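Local coordinates for protein sphingomyelinase C (Streptomyces griseocarneus, PDB 7CNE) that belongs to the endonuclease/exonuclease/phosphatase family and has the two-sheet fold of the DNase I-like clan, at residues S225-Y236 with Y282-V293. Residues are numbered along the deposited sequence; the frame is centred on the assembly and turned at random.
Sequences SFDTKENSIAAY and YTYTDLSGHYPV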
loop_
_atom_site.group_PDB
_atom_site.type_symbol
_atom_site.label_atom_id
_atom_site.label_comp_id
_atom_site.label_asym_id
_atom_site.label_seq_id
_atom_site.Cartn_x
_atom_site.Cartn_y
_atom_site.Cartn_z
ATOM N N SER A 225 -6.454 -9.497 -6.383
ATOM C CA SER A 225 -6.658 -8.177 -5.800
ATOM C C SER A 225 -6.615 -7.061 -6.841
ATOM O O SER A 225 -6.983 -5.926 -6.518
ATOM C CB SER A 225 -5.623 -7.916 -4.696
ATOM O OG SER A 225 -4.359 -7.607 -5.247
ATOM N N PHE A 226 -6.172 -7.340 -8.082
ATOM C CA PHE A 226 -6.285 -6.383 -9.191
ATOM C C PHE A 226 -7.012 -7.081 -10.344
ATOM O O PHE A 226 -6.390 -7.567 -11.296
ATOM C CB PHE A 226 -4.931 -5.835 -9.624
ATOM C CG PHE A 226 -5.042 -4.683 -10.577
ATOM C CD1 PHE A 226 -5.571 -3.473 -10.154
ATOM C CD2 PHE A 226 -4.648 -4.814 -11.901
ATOM C CE1 PHE A 226 -5.695 -2.405 -11.026
ATOM C CE2 PHE A 226 -4.770 -3.749 -12.780
ATOM C CZ PHE A 226 -5.293 -2.548 -12.339
ATOM N N ASP A 227 -8.344 -7.108 -10.260
ATOM C CA ASP A 227 -9.178 -7.918 -11.151
ATOM C C ASP A 227 -9.661 -7.043 -12.303
ATOM O O ASP A 227 -10.679 -6.353 -12.195
ATOM C CB ASP A 227 -10.347 -8.533 -10.384
ATOM C CG ASP A 227 -11.009 -9.676 -11.149
ATOM O OD1 ASP A 227 -11.070 -9.602 -12.394
ATOM O OD2 ASP A 227 -11.461 -10.649 -10.504
ATOM N N THR A 228 -8.928 -7.089 -13.418
ATOM C CA THR A 228 -9.287 -6.354 -14.623
ATOM C C THR A 228 -10.584 -6.837 -15.274
ATOM O O THR A 228 -11.018 -6.242 -16.267
ATOM C CB THR A 228 -8.138 -6.460 -15.626
ATOM O OG1 THR A 228 -7.843 -7.845 -15.840
ATOM C CG2 THR A 228 -6.899 -5.784 -15.056
ATOM N N LYS A 229 -11.209 -7.893 -14.763
ATOM C CA LYS A 229 -12.502 -8.319 -15.289
ATOM C C LYS A 229 -13.663 -7.922 -14.381
ATOM O O LYS A 229 -14.600 -7.256 -14.837
ATOM C CB LYS A 229 -12.502 -9.834 -15.526
ATOM C CG LYS A 229 -13.850 -10.388 -15.976
ATOM C CD LYS A 229 -13.873 -11.914 -15.930
ATOM C CE LYS A 229 -15.011 -12.481 -16.774
ATOM N NZ LYS A 229 -16.307 -11.798 -16.484
ATOM N N GLU A 230 -13.596 -8.269 -13.087
ATOM C CA GLU A 230 -14.701 -8.063 -12.152
ATOM C C GLU A 230 -14.679 -6.718 -11.435
ATOM O O GLU A 230 -15.712 -6.306 -10.897
ATOM C CB GLU A 230 -14.712 -9.174 -11.098
ATOM C CG GLU A 230 -14.990 -10.559 -11.667
ATOM C CD GLU A 230 -15.114 -11.636 -10.598
ATOM O OE1 GLU A 230 -15.653 -11.360 -9.499
ATOM O OE2 GLU A 230 -14.667 -12.776 -10.856
ATOM N N ASN A 231 -13.538 -6.038 -11.370
ATOM C CA ASN A 231 -13.475 -4.725 -10.739
ATOM C C ASN A 231 -13.775 -3.669 -11.800
ATOM O O ASN A 231 -13.095 -3.611 -12.828
ATOM C CB ASN A 231 -12.111 -4.493 -10.078
ATOM C CG ASN A 231 -12.004 -3.125 -9.422
ATOM O OD1 ASN A 231 -11.986 -2.108 -10.110
ATOM N ND2 ASN A 231 -11.946 -3.094 -8.091
ATOM N N SER A 232 -14.786 -2.828 -11.544
ATOM C CA SER A 232 -15.288 -1.926 -12.582
ATOM C C SER A 232 -14.280 -0.838 -12.954
ATOM O O SER A 232 -14.224 -0.426 -14.121
ATOM C CB SER A 232 -16.618 -1.303 -12.140
ATOM O OG SER A 232 -16.464 -0.474 -11.004
ATOM N N ILE A 233 -13.471 -0.366 -11.998
ATOM C CA ILE A 233 -12.432 0.614 -12.330
ATOM C C ILE A 233 -11.283 -0.049 -13.086
ATOM O O ILE A 233 -10.808 0.468 -14.106
ATOM C CB ILE A 233 -11.931 1.326 -11.058
ATOM C CG1 ILE A 233 -13.044 2.194 -10.465
ATOM C CG2 ILE A 233 -10.672 2.169 -11.380
ATOM C CD1 ILE A 233 -12.687 2.844 -9.133
ATOM N N ALA A 234 -10.801 -1.195 -12.592
ATOM C CA ALA A 234 -9.693 -1.856 -13.276
ATOM C C ALA A 234 -10.095 -2.277 -14.684
ATOM O O ALA A 234 -9.289 -2.190 -15.621
ATOM C CB ALA A 234 -9.201 -3.062 -12.475
ATOM N N ALA A 235 -11.345 -2.732 -14.853
ATOM C CA ALA A 235 -11.814 -3.153 -16.170
ATOM C C ALA A 235 -11.901 -1.985 -17.143
ATOM O O ALA A 235 -11.678 -2.165 -18.346
ATOM C CB ALA A 235 -13.174 -3.843 -16.055
ATOM N N TYR A 236 -12.220 -0.789 -16.649
ATOM C CA TYR A 236 -12.262 0.381 -17.518
ATOM C C TYR A 236 -10.864 0.822 -17.928
ATOM O O TYR A 236 -10.645 1.225 -19.076
ATOM C CB TYR A 236 -12.988 1.527 -16.822
ATOM C CG TYR A 236 -12.935 2.822 -17.589
ATOM C CD1 TYR A 236 -13.648 2.976 -18.773
ATOM C CD2 TYR A 236 -12.165 3.887 -17.146
ATOM C CE1 TYR A 236 -13.607 4.159 -19.488
ATOM C CE2 TYR A 236 -12.118 5.077 -17.857
ATOM C CZ TYR A 236 -12.841 5.204 -19.028
ATOM O OH TYR A 236 -12.803 6.380 -19.746
ATOM N N TYR A 282 -19.962 7.843 -17.004
ATOM C CA TYR A 282 -19.404 6.553 -16.629
ATOM C C TYR A 282 -19.799 6.251 -15.192
ATOM O O TYR A 282 -19.624 7.097 -14.308
ATOM C CB TYR A 282 -17.878 6.546 -16.780
ATOM C CG TYR A 282 -17.393 6.717 -18.202
ATOM C CD1 TYR A 282 -17.339 5.634 -19.072
ATOM C CD2 TYR A 282 -16.985 7.961 -18.675
ATOM C CE1 TYR A 282 -16.893 5.785 -20.380
ATOM C CE2 TYR A 282 -16.532 8.121 -19.979
ATOM C CZ TYR A 282 -16.490 7.030 -20.826
ATOM O OH TYR A 282 -16.049 7.177 -22.124
ATOM N N THR A 283 -20.340 5.056 -14.961
ATOM C CA THR A 283 -20.773 4.637 -13.633
ATOM C C THR A 283 -19.925 3.461 -13.164
ATOM O O THR A 283 -19.735 2.495 -13.904
ATOM C CB THR A 283 -22.260 4.265 -13.625
ATOM O OG1 THR A 283 -23.042 5.426 -13.942
ATOM C CG2 THR A 283 -22.672 3.758 -12.244
ATOM N N TYR A 284 -19.427 3.547 -11.934
ATOM C CA TYR A 284 -18.578 2.518 -11.352
ATOM C C TYR A 284 -19.199 2.001 -10.061
ATOM O O TYR A 284 -19.984 2.694 -9.407
ATOM C CB TYR A 284 -17.169 3.060 -11.074
ATOM C CG TYR A 284 -16.501 3.595 -12.321
ATOM C CD1 TYR A 284 -16.588 4.939 -12.661
ATOM C CD2 TYR A 284 -15.806 2.744 -13.169
ATOM C CE1 TYR A 284 -15.982 5.430 -13.822
ATOM C CE2 TYR A 284 -15.197 3.222 -14.321
ATOM C CZ TYR A 284 -15.292 4.563 -14.640
ATOM O OH TYR A 284 -14.687 5.024 -15.785
ATOM N N THR A 285 -18.833 0.769 -9.698
ATOM C CA THR A 285 -19.337 0.141 -8.480
ATOM C C THR A 285 -18.195 -0.364 -7.607
ATOM O O THR A 285 -18.367 -1.323 -6.853
ATOM C CB THR A 285 -20.306 -1.002 -8.798
ATOM O OG1 THR A 285 -19.799 -1.779 -9.885
ATOM C CG2 THR A 285 -21.703 -0.458 -9.152
ATOM N N ASP A 286 -17.021 0.266 -7.707
ATOM C CA ASP A 286 -15.902 -0.020 -6.816
ATOM C C ASP A 286 -15.253 1.289 -6.408
ATOM O O ASP A 286 -15.321 2.283 -7.139
ATOM C CB ASP A 286 -14.845 -0.925 -7.460
ATOM C CG ASP A 286 -15.418 -2.249 -7.912
ATOM O OD1 ASP A 286 -15.957 -2.301 -9.036
ATOM O OD2 ASP A 286 -15.341 -3.226 -7.137
ATOM N N LEU A 287 -14.620 1.283 -5.232
ATOM C CA LEU A 287 -13.997 2.496 -4.723
ATOM C C LEU A 287 -12.569 2.670 -5.225
ATOM O O LEU A 287 -11.994 3.753 -5.068
ATOM C CB LEU A 287 -14.032 2.501 -3.193
ATOM C CG LEU A 287 -15.448 2.641 -2.610
ATOM C CD1 LEU A 287 -15.426 2.616 -1.087
ATOM C CD2 LEU A 287 -16.107 3.916 -3.110
ATOM N N SER A 288 -11.997 1.645 -5.837
ATOM C CA SER A 288 -10.690 1.753 -6.472
ATOM C C SER A 288 -10.551 0.570 -7.415
ATOM O O SER A 288 -11.440 -0.284 -7.505
ATOM C CB SER A 288 -9.556 1.809 -5.439
ATOM O OG SER A 288 -9.227 0.532 -4.945
ATOM N N GLY A 289 -9.431 0.536 -8.138
ATOM C CA GLY A 289 -9.175 -0.569 -9.035
ATOM C C GLY A 289 -8.660 -1.819 -8.363
ATOM O O GLY A 289 -8.639 -2.882 -8.992
ATOM N N HIS A 290 -8.252 -1.716 -7.100
ATOM C CA HIS A 290 -7.797 -2.852 -6.313
ATOM C C HIS A 290 -8.896 -3.300 -5.349
ATOM O O HIS A 290 -9.816 -2.546 -5.017
ATOM C CB HIS A 290 -6.536 -2.495 -5.518
ATOM C CG HIS A 290 -5.303 -2.342 -6.362
ATOM N ND1 HIS A 290 -4.230 -3.203 -6.274
ATOM C CD2 HIS A 290 -4.967 -1.421 -7.297
ATOM C CE1 HIS A 290 -3.290 -2.823 -7.121
ATOM N NE2 HIS A 290 -3.715 -1.746 -7.759
ATOM N N TYR A 291 -8.787 -4.512 -4.913
ATOM C CA TYR A 291 -9.541 -4.920 -3.747
ATOM C C TYR A 291 -8.684 -4.789 -2.495
ATOM O O TYR A 291 -7.470 -5.010 -2.540
ATOM C CB TYR A 291 -10.017 -6.370 -3.885
ATOM C CG TYR A 291 -11.017 -6.563 -5.007
ATOM C CD1 TYR A 291 -12.125 -5.720 -5.136
ATOM C CD2 TYR A 291 -10.855 -7.587 -5.938
ATOM C CE1 TYR A 291 -13.052 -5.907 -6.173
ATOM C CE2 TYR A 291 -11.765 -7.775 -6.972
ATOM C CZ TYR A 291 -12.856 -6.935 -7.083
ATOM O OH TYR A 291 -13.752 -7.136 -8.112
ATOM N N PRO A 292 -9.293 -4.427 -1.368
ATOM C CA PRO A 292 -8.558 -4.427 -0.102
ATOM C C PRO A 292 -8.095 -5.831 0.268
ATOM O O PRO A 292 -8.747 -6.834 -0.036
ATOM C CB PRO A 292 -9.589 -3.899 0.905
ATOM C CG PRO A 292 -10.921 -4.315 0.310
ATOM C CD PRO A 292 -10.719 -4.101 -1.180
ATOM N N VAL A 293 -6.939 -5.891 0.921
ATOM C CA VAL A 293 -6.408 -7.129 1.471
ATOM C C VAL A 293 -6.330 -6.956 2.980
ATOM O O VAL A 293 -5.706 -6.008 3.472
ATOM C CB VAL A 293 -5.032 -7.473 0.879
ATOM C CG1 VAL A 293 -4.378 -8.611 1.666
ATOM C CG2 VAL A 293 -5.182 -7.829 -0.590
HETATM O O HOH W 1 -9.518 -5.329 -8.223
HETATM O O HOH W 2 -15.899 -5.553 -8.035
#
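Asp-286 meets the start of helix 232-237 through one carboxylate oxygen, OD1, which accepts twice from Ser-232. Ser-232 OG donates to Asp-286 OD1 at 2.7 Å, on the anti lone pair, whereas Ser-232 N comes from above the carboxylate plane. With OG folded back between its own N and carbonyl carbon (chi1 65°), Ser-232 can also accept from Thr-285 N at 3.0 Å. Next to it, the N-cap Asn-231 lays its amide against the 288-289 turn: ND2 donates to Ser-288 O (2.9 Å), almost within the amide plane, while OD1 caps Ala-234 N. Tyr-291 passes beside this cap, CE1 3.6 Å from Asn-231 ND2; its OH, which also has Gln-267 as a polar partner, donates to a water that bonds Glu-230 O and Asp-286 OD2. Farther along the helix, Ile-233 presses CD1 onto the backbone of 286-288, and Tyr-284 turns its ring edge to the face of Tyr-236, setting OH 3.1 Å above that plane; Tyr-282 completes the aromatic cluster. At the other end, where the loop enters sheet strand 293-297, Tyr-291 N donates to Ser-225 O (2.8 Å, 163° at the hydrogen), and Phe-226 CD1 sits over a face of the His-290 imidazole, the planes inclined at 43°. Asp-286 would probably be stabilised as an anion by the helix dipole. The ND1 bond to Asp-247, with Phe-226 against one face, probably limits rotation of the imidazole, whose NE2 bonds a succinic acid, consistent with the active-site region of the DNase I-like clan.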